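Local coordinates for protein adenylate kinase (Cryptosporidium parvum Iowa II, PDB 3BE4) that probably transfers a phosphate group between ATP and AMP, here caught with a two-headed inhibitor, bis(adenosine)-5'-pentaphosphate, that spans both nucleotide sites, at residues S56-G61 against R165-A170; S60-G65 against V173-D178. All coordinates share one frame; numbering follows the deposited sequence.

Interaction 1: S56-G61 against R165-A170; sequences SIIESG and RDDDNA. With AP5 (bis(adenosine)-5'-pentaphosphate), chain C.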
ATOM      1  N   SER A  56     -17.484   6.534  -4.160  1.00 19.80           N
ATOM      2  CA  SER A  56     -17.717   6.055  -5.509  1.00 20.81           C
ATOM      3  C   SER A  56     -16.426   5.957  -6.350  1.00 19.51           C
ATOM      4  O   SER A  56     -16.285   5.008  -7.129  1.00 20.43           O
ATOM      5  CB  SER A  56     -18.802   6.985  -6.175  1.00 19.28           C
ATOM      6  OG  SER A  56     -19.097   6.413  -7.427  1.00 22.09           O
ATOM      7  N   ILE A  57     -15.602   6.982  -6.271  1.00 18.64           N
ATOM      8  CA  ILE A  57     -14.330   6.981  -7.012  1.00 16.92           C
ATOM      9  C   ILE A  57     -13.489   5.726  -6.686  1.00 18.56           C
ATOM     10  O   ILE A  57     -13.096   4.998  -7.589  1.00 18.79           O
ATOM     11  CB  ILE A  57     -13.549   8.263  -6.722  1.00 18.50           C
ATOM     12  CG1 ILE A  57     -14.291   9.534  -7.273  1.00 20.02           C
ATOM     13  CG2 ILE A  57     -12.138   8.042  -7.203  1.00 18.91           C
ATOM     14  CD1 ILE A  57     -13.756  10.767  -6.665  1.00 22.99           C
ATOM     15  N   ILE A  58     -13.353   5.371  -5.368  1.00 18.54           N
ATOM     16  CA  ILE A  58     -12.614   4.157  -4.995  1.00 20.36           C
ATOM     17  C   ILE A  58     -13.277   2.916  -5.526  1.00 20.79           C
ATOM     18  O   ILE A  58     -12.622   2.075  -6.111  1.00 22.43           O
ATOM     19  CB  ILE A  58     -12.568   4.117  -3.397  1.00 21.02           C
ATOM     20  CG1 ILE A  58     -11.675   5.260  -3.007  1.00 22.08           C
ATOM     21  CG2 ILE A  58     -12.238   2.769  -2.910  1.00 23.75           C
ATOM     22  CD1 ILE A  58     -11.750   5.509  -1.459  1.00 26.86           C
ATOM     23  N   GLU A  59     -14.626   2.790  -5.382  1.00 19.91           N
ATOM     24  CA  GLU A  59     -15.259   1.582  -5.853  1.00 23.04           C
ATOM     25  C   GLU A  59     -15.279   1.499  -7.402  1.00 21.44           C
ATOM     26  O   GLU A  59     -15.503   0.419  -8.000  1.00 24.27           O
ATOM     27  CB  GLU A  59     -16.665   1.528  -5.161  1.00 25.46           C
ATOM     28  CG  GLU A  59     -16.435   1.452  -3.552  1.00 28.68           C
ATOM     29  CD  GLU A  59     -17.718   1.357  -2.730  1.00 31.32           C
ATOM     30  OE1 GLU A  59     -18.847   1.366  -3.350  1.00 25.80           O
ATOM     31  OE2 GLU A  59     -17.604   1.237  -1.481  1.00 34.23           O
ATOM     32  N   SER A  60     -14.977   2.614  -8.138  1.00 19.71           N
ATOM     33  CA  SER A  60     -14.927   2.586  -9.647  1.00 20.05           C
ATOM     34  C   SER A  60     -13.473   2.098 -10.055  1.00 19.83           C
ATOM     35  O   SER A  60     -13.220   1.754 -11.165  1.00 20.15           O
ATOM     36  CB  SER A  60     -15.162   3.988 -10.168  1.00 20.84           C
ATOM     37  OG  SER A  60     -14.028   4.831  -9.961  1.00 23.96           O
ATOM     38  N   GLY A  61     -12.550   2.190  -9.086  1.00 20.17           N
ATOM     39  CA  GLY A  61     -11.108   1.873  -9.313  1.00 17.79           C
ATOM     40  C   GLY A  61     -10.283   3.037  -9.685  1.00 18.05           C
ATOM     41  O   GLY A  61      -9.055   2.868  -9.854  1.00 19.11           O
ATOM     42  N   ARG A 165     -14.252  -6.510  -0.273  1.00 16.45           N
ATOM     43  CA  ARG A 165     -14.005  -5.086  -0.635  1.00 15.39           C
ATOM     44  C   ARG A 165     -14.776  -4.702  -1.895  1.00 16.83           C
ATOM     45  O   ARG A 165     -14.589  -5.368  -2.879  1.00 16.73           O
ATOM     46  CB  ARG A 165     -12.490  -4.845  -0.891  1.00 19.18           C
ATOM     47  CG  ARG A 165     -11.837  -4.300   0.368  1.00 22.12           C
ATOM     48  CD  ARG A 165     -10.303  -4.262   0.165  1.00 22.86           C
ATOM     49  NE  ARG A 165      -9.934  -3.458  -1.017  1.00 16.11           N
ATOM     50  CZ  ARG A 165      -8.667  -3.043  -1.287  1.00 15.24           C
ATOM     51  NH1 ARG A 165      -7.669  -3.450  -0.529  1.00 17.61           N
ATOM     52  NH2 ARG A 165      -8.448  -2.341  -2.431  1.00 18.41           N
ATOM     53  N   ASP A 166     -15.557  -3.660  -1.769  1.00 17.51           N
ATOM     54  CA  ASP A 166     -16.447  -3.315  -2.872  1.00 18.80           C
ATOM     55  C   ASP A 166     -15.672  -2.930  -4.071  1.00 18.76           C
ATOM     56  O   ASP A 166     -16.306  -2.999  -5.163  1.00 18.25           O
ATOM     57  CB  ASP A 166     -17.355  -2.178  -2.504  1.00 20.23           C
ATOM     58  CG  ASP A 166     -18.455  -2.580  -1.524  1.00 26.46           C
ATOM     59  OD1 ASP A 166     -19.639  -2.568  -1.801  1.00 24.16           O
ATOM     60  OD2 ASP A 166     -18.194  -2.881  -0.310  1.00 30.38           O
ATOM     61  N   ASP A 167     -14.373  -2.573  -3.981  1.00 15.58           N
ATOM     62  CA  ASP A 167     -13.696  -2.243  -5.229  1.00 15.50           C
ATOM     63  C   ASP A 167     -13.096  -3.473  -5.951  1.00 14.64           C
ATOM     64  O   ASP A 167     -12.430  -3.339  -6.991  1.00 17.86           O
ATOM     65  CB  ASP A 167     -12.568  -1.194  -4.963  1.00 15.51           C
ATOM     66  CG  ASP A 167     -11.475  -1.643  -4.003  1.00 21.60           C
ATOM     67  OD1 ASP A 167     -11.775  -2.403  -3.113  1.00 21.05           O
ATOM     68  OD2 ASP A 167     -10.344  -1.036  -4.000  1.00 21.03           O
ATOM     69  N   ASP A 168     -13.295  -4.659  -5.333  1.00 15.54           N
ATOM     70  CA  ASP A 168     -12.829  -5.885  -5.899  1.00 14.98           C
ATOM     71  C   ASP A 168     -13.819  -6.480  -6.945  1.00 18.67           C
ATOM     72  O   ASP A 168     -13.571  -7.582  -7.486  1.00 27.12           O
ATOM     73  CB  ASP A 168     -12.437  -6.875  -4.789  1.00 15.25           C
ATOM     74  CG  ASP A 168     -11.058  -6.463  -4.186  1.00 18.59           C
ATOM     75  OD1 ASP A 168     -10.277  -5.602  -4.704  1.00 17.41           O
ATOM     76  OD2 ASP A 168     -10.800  -7.017  -3.057  1.00 18.82           O
ATOM     77  N   ASN A 169     -14.565  -5.616  -7.575  1.00 20.06           N
ATOM     78  CA  ASN A 169     -15.482  -6.098  -8.624  1.00 17.82           C
ATOM     79  C   ASN A 169     -14.695  -6.022  -9.973  1.00 18.28           C
ATOM     80  O   ASN A 169     -13.678  -5.290 -10.091  1.00 18.21           O
ATOM     81  CB  ASN A 169     -16.686  -5.164  -8.646  1.00 20.27           C
ATOM     82  CG  ASN A 169     -16.303  -3.689  -9.016  1.00 19.81           C
ATOM     83  OD1 ASN A 169     -16.212  -3.271 -10.274  1.00 22.19           O
ATOM     84  ND2 ASN A 169     -16.110  -2.839  -8.007  1.00 20.60           N
ATOM     85  N   ALA A 170     -15.157  -6.790 -10.980  1.00 19.30           N
ATOM     86  CA  ALA A 170     -14.351  -7.012 -12.188  1.00 18.96           C
ATOM     87  C   ALA A 170     -14.049  -5.700 -12.914  1.00 17.56           C
ATOM     88  O   ALA A 170     -12.885  -5.497 -13.314  1.00 19.70           O
ATOM     89  CB  ALA A 170     -15.131  -7.940 -13.191  1.00 20.14           C
TER
HETATM   90  PA  AP5 C 219      -5.695   0.365  -1.922  1.00 15.11           P
HETATM   91  O1A AP5 C 219      -6.454  -0.093  -0.666  1.00 18.13           O
HETATM   92  O2A AP5 C 219      -4.272   0.660  -1.832  1.00 15.16           O
HETATM   93  O3A AP5 C 219      -5.953  -0.695  -3.094  1.00 16.83           O
HETATM   94  PB  AP5 C 219      -5.068  -1.100  -4.350  1.00 16.08           P
HETATM   95  O1B AP5 C 219      -4.212  -0.005  -4.767  1.00 16.45           O
HETATM   96  O2B AP5 C 219      -6.021  -1.776  -5.345  1.00 19.85           O
HETATM   97  O3B AP5 C 219      -4.106  -2.273  -3.628  1.00 13.84           O
HETATM   98  PG  AP5 C 219      -4.518  -3.449  -2.680  1.00 14.71           P
HETATM   99  O1G AP5 C 219      -5.651  -4.176  -3.317  1.00 18.39           O
HETATM  100  O2G AP5 C 219      -4.671  -2.875  -1.331  1.00 14.71           O
HETATM  101  O3G AP5 C 219      -3.182  -4.273  -2.856  1.00 14.83           O
HETATM  102  PD  AP5 C 219      -1.962  -4.706  -1.862  1.00 13.66           P
HETATM  103  O1D AP5 C 219      -2.178  -4.054  -0.564  1.00 13.80           O
HETATM  104  O2D AP5 C 219      -0.733  -4.500  -2.646  1.00 14.57           O
HETATM  105  O3D AP5 C 219      -2.157  -6.292  -1.784  1.00 13.36           O
HETATM  106  PE  AP5 C 219      -2.625  -7.163  -0.534  1.00 13.64           P
HETATM  107  O1E AP5 C 219      -3.908  -6.691  -0.096  1.00 13.89           O
HETATM  108  O2E AP5 C 219      -1.521  -7.288   0.497  1.00 15.96           O
HETATM  109  O5F AP5 C 219      -6.344   1.674  -2.570  1.00 14.64           O
HETATM  110  C5F AP5 C 219      -7.779   1.625  -2.588  1.00 16.38           C
HETATM  111  C4F AP5 C 219      -8.162   2.729  -3.659  1.00 15.09           C
HETATM  112  O4F AP5 C 219      -8.100   3.969  -2.995  1.00 15.00           O
HETATM  113  C3F AP5 C 219      -7.330   2.876  -4.876  1.00 17.91           C
HETATM  114  O3F AP5 C 219      -7.697   1.957  -5.882  1.00 18.02           O
HETATM  115  C2F AP5 C 219      -7.747   4.319  -5.227  1.00 17.65           C
HETATM  116  O2F AP5 C 219      -9.158   4.371  -5.673  1.00 21.54           O
HETATM  117  C1F AP5 C 219      -7.684   5.027  -3.886  1.00 15.62           C
HETATM  118  N9A AP5 C 219      -6.343   5.466  -3.606  1.00 15.05           N
HETATM  119  C8A AP5 C 219      -5.526   4.887  -2.595  1.00 10.84           C
HETATM  120  N7A AP5 C 219      -4.356   5.501  -2.553  1.00 14.41           N
HETATM  121  C5A AP5 C 219      -4.399   6.538  -3.507  1.00 16.28           C
HETATM  122  C6A AP5 C 219      -3.483   7.517  -3.838  1.00 16.56           C
HETATM  123  N6A AP5 C 219      -2.211   7.638  -3.440  1.00 15.28           N
HETATM  124  N1A AP5 C 219      -3.921   8.388  -4.866  1.00 16.27           N
HETATM  125  C2A AP5 C 219      -5.150   8.282  -5.321  1.00 16.18           C
HETATM  126  N3A AP5 C 219      -6.081   7.350  -5.021  1.00 16.14           N
HETATM  127  C4A AP5 C 219      -5.686   6.473  -3.988  1.00 15.62           C
HETATM  128  O5J AP5 C 219      -2.685  -8.583  -1.202  1.00 13.78           O
HETATM  129  C5J AP5 C 219      -3.793  -8.912  -2.176  1.00 13.71           C
HETATM  130  C4J AP5 C 219      -4.066 -10.417  -1.963  1.00 14.30           C
HETATM  131  O4J AP5 C 219      -2.959 -11.284  -2.278  1.00 11.67           O
HETATM  132  C3J AP5 C 219      -4.584 -10.715  -0.554  1.00 14.21           C
HETATM  133  O3J AP5 C 219      -5.586 -11.707  -0.627  1.00 14.53           O
HETATM  134  C2J AP5 C 219      -3.333 -11.335  -0.015  1.00 12.96           C
HETATM  135  O2J AP5 C 219      -3.628 -12.269   1.013  1.00 15.46           O
HETATM  136  C1J AP5 C 219      -2.688 -12.150  -1.049  1.00 13.73           C
HETATM  137  N9B AP5 C 219      -1.265 -12.293  -1.082  1.00 12.49           N
HETATM  138  C8B AP5 C 219      -0.318 -11.373  -0.635  1.00 13.75           C
HETATM  139  N7B AP5 C 219       0.903 -11.866  -0.912  1.00 16.98           N
HETATM  140  C5B AP5 C 219       0.754 -13.088  -1.522  1.00 16.20           C
HETATM  141  C6B AP5 C 219       1.657 -13.978  -2.183  1.00 15.01           C
HETATM  142  N6B AP5 C 219       2.966 -13.726  -2.165  1.00 18.38           N
HETATM  143  N1B AP5 C 219       1.144 -15.105  -2.751  1.00 15.05           N
HETATM  144  C2B AP5 C 219      -0.244 -15.292  -2.816  1.00 14.54           C
HETATM  145  N3B AP5 C 219      -1.164 -14.430  -2.284  1.00 13.59           N
HETATM  146  C4B AP5 C 219      -0.675 -13.267  -1.715  1.00 13.91           C
HETATM  147  O   HOH W   1     -10.157   0.886  -5.813  1.00 20.02           O

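Interaction 2: S60-G65 against V173-D178; sequences SGNFVG and VKVRLD. With AP5 (bis(adenosine)-5'-pentaphosphate), chain C.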
ATOM      1  N   SER A  60     -14.977   2.614  -8.138  1.00 19.71           N
ATOM      2  CA  SER A  60     -14.927   2.586  -9.647  1.00 20.05           C
ATOM      3  C   SER A  60     -13.473   2.098 -10.055  1.00 19.83           C
ATOM      4  O   SER A  60     -13.220   1.754 -11.165  1.00 20.15           O
ATOM      5  CB  SER A  60     -15.162   3.988 -10.168  1.00 20.84           C
ATOM      6  OG  SER A  60     -14.028   4.831  -9.961  1.00 23.96           O
ATOM      7  N   GLY A  61     -12.550   2.190  -9.086  1.00 20.17           N
ATOM      8  CA  GLY A  61     -11.108   1.873  -9.313  1.00 17.79           C
ATOM      9  C   GLY A  61     -10.283   3.037  -9.685  1.00 18.05           C
ATOM     10  O   GLY A  61      -9.055   2.868  -9.854  1.00 19.11           O
ATOM     11  N   ASN A  62     -10.856   4.232  -9.786  1.00 19.33           N
ATOM     12  CA  ASN A  62     -10.113   5.419 -10.154  1.00 19.16           C
ATOM     13  C   ASN A  62      -9.393   6.045  -9.004  1.00 17.92           C
ATOM     14  O   ASN A  62      -9.717   5.729  -7.822  1.00 18.82           O
ATOM     15  CB  ASN A  62     -11.112   6.482 -10.791  1.00 19.49           C
ATOM     16  CG  ASN A  62     -11.452   6.118 -12.244  1.00 24.81           C
ATOM     17  OD1 ASN A  62     -10.612   6.261 -13.142  1.00 22.21           O
ATOM     18  ND2 ASN A  62     -12.661   5.592 -12.440  1.00 24.94           N
ATOM     19  N   PHE A  63      -8.442   6.917  -9.312  1.00 17.21           N
ATOM     20  CA  PHE A  63      -7.734   7.644  -8.339  1.00 16.75           C
ATOM     21  C   PHE A  63      -8.534   8.758  -7.699  1.00 20.11           C
ATOM     22  O   PHE A  63      -9.209   9.528  -8.404  1.00 20.73           O
ATOM     23  CB  PHE A  63      -6.472   8.315  -8.859  1.00 18.65           C
ATOM     24  CG  PHE A  63      -5.423   7.354  -9.279  1.00 15.53           C
ATOM     25  CD1 PHE A  63      -5.519   5.926  -9.040  1.00 17.89           C
ATOM     26  CD2 PHE A  63      -4.257   7.865  -9.906  1.00 22.15           C
ATOM     27  CE1 PHE A  63      -4.436   5.024  -9.419  1.00 21.03           C
ATOM     28  CE2 PHE A  63      -3.207   7.016 -10.303  1.00 23.80           C
ATOM     29  CZ  PHE A  63      -3.218   5.598  -9.978  1.00 18.89           C
ATOM     30  N   VAL A  64      -8.380   8.958  -6.375  1.00 18.46           N
ATOM     31  CA  VAL A  64      -8.892  10.115  -5.776  1.00 20.78           C
ATOM     32  C   VAL A  64      -7.910  11.227  -6.112  1.00 19.71           C
ATOM     33  O   VAL A  64      -6.748  10.971  -6.469  1.00 21.22           O
ATOM     34  CB  VAL A  64      -8.979   9.812  -4.238  1.00 22.86           C
ATOM     35  CG1 VAL A  64      -9.222  11.048  -3.399  1.00 30.31           C
ATOM     36  CG2 VAL A  64     -10.056   8.724  -4.021  1.00 21.90           C
ATOM     37  N   GLY A  65      -8.353  12.471  -5.968  1.00 20.23           N
ATOM     38  CA  GLY A  65      -7.499  13.662  -6.243  1.00 21.14           C
ATOM     39  C   GLY A  65      -6.118  13.716  -5.551  1.00 21.82           C
ATOM     40  O   GLY A  65      -5.998  13.302  -4.347  1.00 20.52           O
ATOM     41  N   VAL A 173     -11.409  -3.668 -11.004  1.00 14.34           N
ATOM     42  CA  VAL A 173     -10.032  -4.309 -11.121  1.00 16.55           C
ATOM     43  C   VAL A 173      -9.387  -3.906 -12.398  1.00 15.59           C
ATOM     44  O   VAL A 173      -8.228  -3.550 -12.430  1.00 17.63           O
ATOM     45  CB  VAL A 173     -10.070  -5.810 -10.960  1.00 16.80           C
ATOM     46  CG1 VAL A 173      -8.783  -6.447 -11.307  1.00 17.42           C
ATOM     47  CG2 VAL A 173     -10.498  -6.141  -9.502  1.00 18.32           C
ATOM     48  N   LYS A 174     -10.201  -3.921 -13.468  1.00 17.71           N
ATOM     49  CA  LYS A 174      -9.657  -3.426 -14.792  1.00 18.20           C
ATOM     50  C   LYS A 174      -9.226  -1.984 -14.754  1.00 17.32           C
ATOM     51  O   LYS A 174      -8.116  -1.687 -15.228  1.00 20.10           O
ATOM     52  CB  LYS A 174     -10.762  -3.644 -15.847  1.00 19.01           C
ATOM     53  CG  LYS A 174     -10.224  -3.445 -17.320  0.50 18.34           C
ATOM     54  CD  LYS A 174     -11.394  -3.580 -18.326  0.50 21.54           C
ATOM     55  CE  LYS A 174     -10.935  -3.369 -19.760  0.50 28.32           C
ATOM     56  NZ  LYS A 174     -12.190  -3.379 -20.672  0.50 32.03           N
ATOM     57  N   VAL A 175     -10.023  -1.116 -14.190  1.00 16.01           N
ATOM     58  CA  VAL A 175      -9.644   0.332 -13.966  1.00 16.94           C
ATOM     59  C   VAL A 175      -8.363   0.446 -13.169  1.00 17.00           C
ATOM     60  O   VAL A 175      -7.430   1.108 -13.593  1.00 17.93           O
ATOM     61  CB  VAL A 175     -10.763   1.131 -13.420  1.00 18.26           C
ATOM     62  CG1 VAL A 175     -10.351   2.557 -13.287  1.00 20.02           C
ATOM     63  CG2 VAL A 175     -11.910   1.015 -14.418  1.00 22.62           C
ATOM     64  N   ARG A 176      -8.314  -0.268 -12.006  1.00 17.08           N
ATOM     65  CA  ARG A 176      -7.182  -0.178 -11.156  1.00 15.70           C
ATOM     66  C   ARG A 176      -5.884  -0.540 -11.858  1.00 16.60           C
ATOM     67  O   ARG A 176      -4.850   0.157 -11.720  1.00 17.46           O
ATOM     68  CB  ARG A 176      -7.326  -1.110  -9.868  1.00 14.43           C
ATOM     69  CG  ARG A 176      -8.294  -0.477  -8.858  1.00 15.64           C
ATOM     70  CD  ARG A 176      -9.112  -1.517  -8.103  1.00 15.58           C
ATOM     71  NE  ARG A 176      -8.203  -2.122  -7.099  1.00 16.01           N
ATOM     72  CZ  ARG A 176      -8.580  -3.228  -6.426  1.00 18.98           C
ATOM     73  NH1 ARG A 176      -9.747  -3.876  -6.693  1.00 19.86           N
ATOM     74  NH2 ARG A 176      -7.714  -3.794  -5.525  1.00 20.06           N
ATOM     75  N   LEU A 177      -5.911  -1.659 -12.611  1.00 16.96           N
ATOM     76  CA  LEU A 177      -4.737  -2.048 -13.377  1.00 17.64           C
ATOM     77  C   LEU A 177      -4.414  -0.984 -14.479  1.00 16.61           C
ATOM     78  O   LEU A 177      -3.236  -0.645 -14.657  1.00 19.13           O
ATOM     79  CB  LEU A 177      -4.959  -3.409 -13.965  1.00 16.91           C
ATOM     80  CG  LEU A 177      -4.737  -4.477 -12.852  1.00 17.57           C
ATOM     81  CD1 LEU A 177      -5.258  -5.822 -13.395  1.00 24.44           C
ATOM     82  CD2 LEU A 177      -3.310  -4.566 -12.516  1.00 23.41           C
ATOM     83  N   ASP A 178      -5.428  -0.509 -15.169  1.00 16.51           N
ATOM     84  CA  ASP A 178      -5.154   0.416 -16.292  1.00 20.88           C
ATOM     85  C   ASP A 178      -4.498   1.695 -15.776  1.00 20.86           C
ATOM     86  O   ASP A 178      -3.443   2.201 -16.314  1.00 21.70           O
ATOM     87  CB  ASP A 178      -6.469   0.754 -16.945  1.00 19.62           C
ATOM     88  CG  ASP A 178      -6.268   1.493 -18.261  1.00 31.68           C
ATOM     89  OD1 ASP A 178      -5.424   1.033 -19.028  1.00 40.68           O
ATOM     90  OD2 ASP A 178      -6.895   2.573 -18.475  1.00 45.02           O
TER
HETATM   91  PA  AP5 C 219      -5.695   0.365  -1.922  1.00 15.11           P
HETATM   92  O1A AP5 C 219      -6.454  -0.093  -0.666  1.00 18.13           O
HETATM   93  O2A AP5 C 219      -4.272   0.660  -1.832  1.00 15.16           O
HETATM   94  O3A AP5 C 219      -5.953  -0.695  -3.094  1.00 16.83           O
HETATM   95  PB  AP5 C 219      -5.068  -1.100  -4.350  1.00 16.08           P
HETATM   96  O1B AP5 C 219      -4.212  -0.005  -4.767  1.00 16.45           O
HETATM   97  O2B AP5 C 219      -6.021  -1.776  -5.345  1.00 19.85           O
HETATM   98  O3B AP5 C 219      -4.106  -2.273  -3.628  1.00 13.84           O
HETATM   99  PG  AP5 C 219      -4.518  -3.449  -2.680  1.00 14.71           P
HETATM  100  O1G AP5 C 219      -5.651  -4.176  -3.317  1.00 18.39           O
HETATM  101  O2G AP5 C 219      -4.671  -2.875  -1.331  1.00 14.71           O
HETATM  102  O3G AP5 C 219      -3.182  -4.273  -2.856  1.00 14.83           O
HETATM  103  PD  AP5 C 219      -1.962  -4.706  -1.862  1.00 13.66           P
HETATM  104  O1D AP5 C 219      -2.178  -4.054  -0.564  1.00 13.80           O
HETATM  105  O2D AP5 C 219      -0.733  -4.500  -2.646  1.00 14.57           O
HETATM  106  O3D AP5 C 219      -2.157  -6.292  -1.784  1.00 13.36           O
HETATM  107  PE  AP5 C 219      -2.625  -7.163  -0.534  1.00 13.64           P
HETATM  108  O1E AP5 C 219      -3.908  -6.691  -0.096  1.00 13.89           O
HETATM  109  O2E AP5 C 219      -1.521  -7.288   0.497  1.00 15.96           O
HETATM  110  O5F AP5 C 219      -6.344   1.674  -2.570  1.00 14.64           O
HETATM  111  C5F AP5 C 219      -7.779   1.625  -2.588  1.00 16.38           C
HETATM  112  C4F AP5 C 219      -8.162   2.729  -3.659  1.00 15.09           C
HETATM  113  O4F AP5 C 219      -8.100   3.969  -2.995  1.00 15.00           O
HETATM  114  C3F AP5 C 219      -7.330   2.876  -4.876  1.00 17.91           C
HETATM  115  O3F AP5 C 219      -7.697   1.957  -5.882  1.00 18.02           O
HETATM  116  C2F AP5 C 219      -7.747   4.319  -5.227  1.00 17.65           C
HETATM  117  O2F AP5 C 219      -9.158   4.371  -5.673  1.00 21.54           O
HETATM  118  C1F AP5 C 219      -7.684   5.027  -3.886  1.00 15.62           C
HETATM  119  N9A AP5 C 219      -6.343   5.466  -3.606  1.00 15.05           N
HETATM  120  C8A AP5 C 219      -5.526   4.887  -2.595  1.00 10.84           C
HETATM  121  N7A AP5 C 219      -4.356   5.501  -2.553  1.00 14.41           N
HETATM  122  C5A AP5 C 219      -4.399   6.538  -3.507  1.00 16.28           C
HETATM  123  C6A AP5 C 219      -3.483   7.517  -3.838  1.00 16.56           C
HETATM  124  N6A AP5 C 219      -2.211   7.638  -3.440  1.00 15.28           N
HETATM  125  N1A AP5 C 219      -3.921   8.388  -4.866  1.00 16.27           N
HETATM  126  C2A AP5 C 219      -5.150   8.282  -5.321  1.00 16.18           C
HETATM  127  N3A AP5 C 219      -6.081   7.350  -5.021  1.00 16.14           N
HETATM  128  C4A AP5 C 219      -5.686   6.473  -3.988  1.00 15.62           C
HETATM  129  O5J AP5 C 219      -2.685  -8.583  -1.202  1.00 13.78           O
HETATM  130  C5J AP5 C 219      -3.793  -8.912  -2.176  1.00 13.71           C
HETATM  131  C4J AP5 C 219      -4.066 -10.417  -1.963  1.00 14.30           C
HETATM  132  O4J AP5 C 219      -2.959 -11.284  -2.278  1.00 11.67           O
HETATM  133  C3J AP5 C 219      -4.584 -10.715  -0.554  1.00 14.21           C
HETATM  134  O3J AP5 C 219      -5.586 -11.707  -0.627  1.00 14.53           O
HETATM  135  C2J AP5 C 219      -3.333 -11.335  -0.015  1.00 12.96           C
HETATM  136  O2J AP5 C 219      -3.628 -12.269   1.013  1.00 15.46           O
HETATM  137  C1J AP5 C 219      -2.688 -12.150  -1.049  1.00 13.73           C
HETATM  138  N9B AP5 C 219      -1.265 -12.293  -1.082  1.00 12.49           N
HETATM  139  C8B AP5 C 219      -0.318 -11.373  -0.635  1.00 13.75           C
HETATM  140  N7B AP5 C 219       0.903 -11.866  -0.912  1.00 16.98           N
HETATM  141  C5B AP5 C 219       0.754 -13.088  -1.522  1.00 16.20           C
HETATM  142  C6B AP5 C 219       1.657 -13.978  -2.183  1.00 15.01           C
HETATM  143  N6B AP5 C 219       2.966 -13.726  -2.165  1.00 18.38           N
HETATM  144  N1B AP5 C 219       1.144 -15.105  -2.751  1.00 15.05           N
HETATM  145  C2B AP5 C 219      -0.244 -15.292  -2.816  1.00 14.54           C
HETATM  146  N3B AP5 C 219      -1.164 -14.430  -2.284  1.00 13.59           N
HETATM  147  C4B AP5 C 219      -0.675 -13.267  -1.715  1.00 13.91           C

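Interaction 1: S56-G61 against R165-A170
Asp167 packs against the last turn of helix 52-60: its CB lies 3.5 Å from Ile58 O and 4.0 Å from Glu59 CA, where the two backbones come nearest. This is the close, buried part of the contact. Beside it a water donates to both Ile58 O and Asp167 OD2, at 2.6 Å from the latter, and also bonds to the ribose hydroxyl O3F of bis(adenosine)-5'-pentaphosphate, so one molecule joins helix, loop and inhibitor. With CG between its own backbone N and carbonyl carbon (chi1 60°), the Asp167 carboxylate is turned to the Arg165 guanidinium. Arg165 grips it side-on, NE to the syn lone pair of OD1 at 3.0 Å and NH2 to OD2. The same arginine reaches the phosphate chain, NH2 to O3A and NH1 to O2G, so its rotation is fixed from two sides. The Ile58 side chain instead lies on the ribose, CG1 3.8 Å from O2F and O4F of the inhibitor.

The outer side is looser and more polar. Asn169 ND2 spans the segments with a long, weak but fairly straight bond to Glu59 O (3.3 Å, 164°), while its firmer bond goes to Asp166 O within the loop; its OD1 accepts from Ala172 N at the start of helix 170-184. Farther out, Glu59 and Asp166 run side by side with carboxylate planes stacked 11° apart, Asp166 CB 3.6 Å from Glu59 CD. Lys55, salt-bridged to Glu59 OE2, probably eases the repulsion between these like charges. The chemistry implies a division of labour: an acidic residue orients a phosphate-binding arginine inside, consistent with the closed, inhibitor-bound state of the family, whereas the solvent side is joined by one weak hydrogen bond and the side-by-side packing of two acids.

Interaction 2: S60-G65 against V173-D178
Phosphate oxygen O2B of bis(adenosine)-5'-pentaphosphate is gripped twice by Arg176, NH2 at 2.6 Å and NE at 2.8 Å, at the edge of the guanidinium and near its plane. Both bonds are bent, the NE one to 133°, as expected when two nitrogens share one acceptor. The chain reaches the phosphate by bending at chi2 and chi3, and on the way its CG passes 3.6 Å from Gly61 O. Gly61, with no side chain and at positive phi in the Schellman motif ending helix 52-60, lets Val175 and Arg176 of helix 170-184 lie directly against its backbone. Val175 CB touches Ser60 O at 3.4 Å, and CG1, anti to the backbone N (chi1 -177°), lies against Gly61 C and the Asn62 amide. Asn62 ND2 donates to Ser60 OG, which itself donates to Ile57 O. Beyond the turn, Asn62 O accepts from ribose O2F and Val64 N donates to adenine N3A, at 3.1 Å. The loop thus lines one nucleoside while Arg176 holds a phosphate of the chain. It runs from helix 52-60 to helix 66-78 across helix 170-184, whose other side packs Val173 and Leu177 against helix 122-130.

Helix 52-60 and the loop after it supply the first segment of both contacts, overlapping at Ser60 and Gly61. From there the chain passes through helix 66-78, strands 86-89 and 114-119, which flank central strand 7-12, and most of the lid, before reaching 165-170, where interaction 1 closes a loop of over a hundred residues. Interaction 2 closes a second, slightly shifted one a few residues later, starting and ending downstream of the first, so the two loops cross and neither contains the other. Together they tie helix 52-60 and its following loop to helix 170-184 and the loop that precedes it. A salt bridge from Asp168 to Arg176 joins the contacts directly, and both touch the same inhibitor.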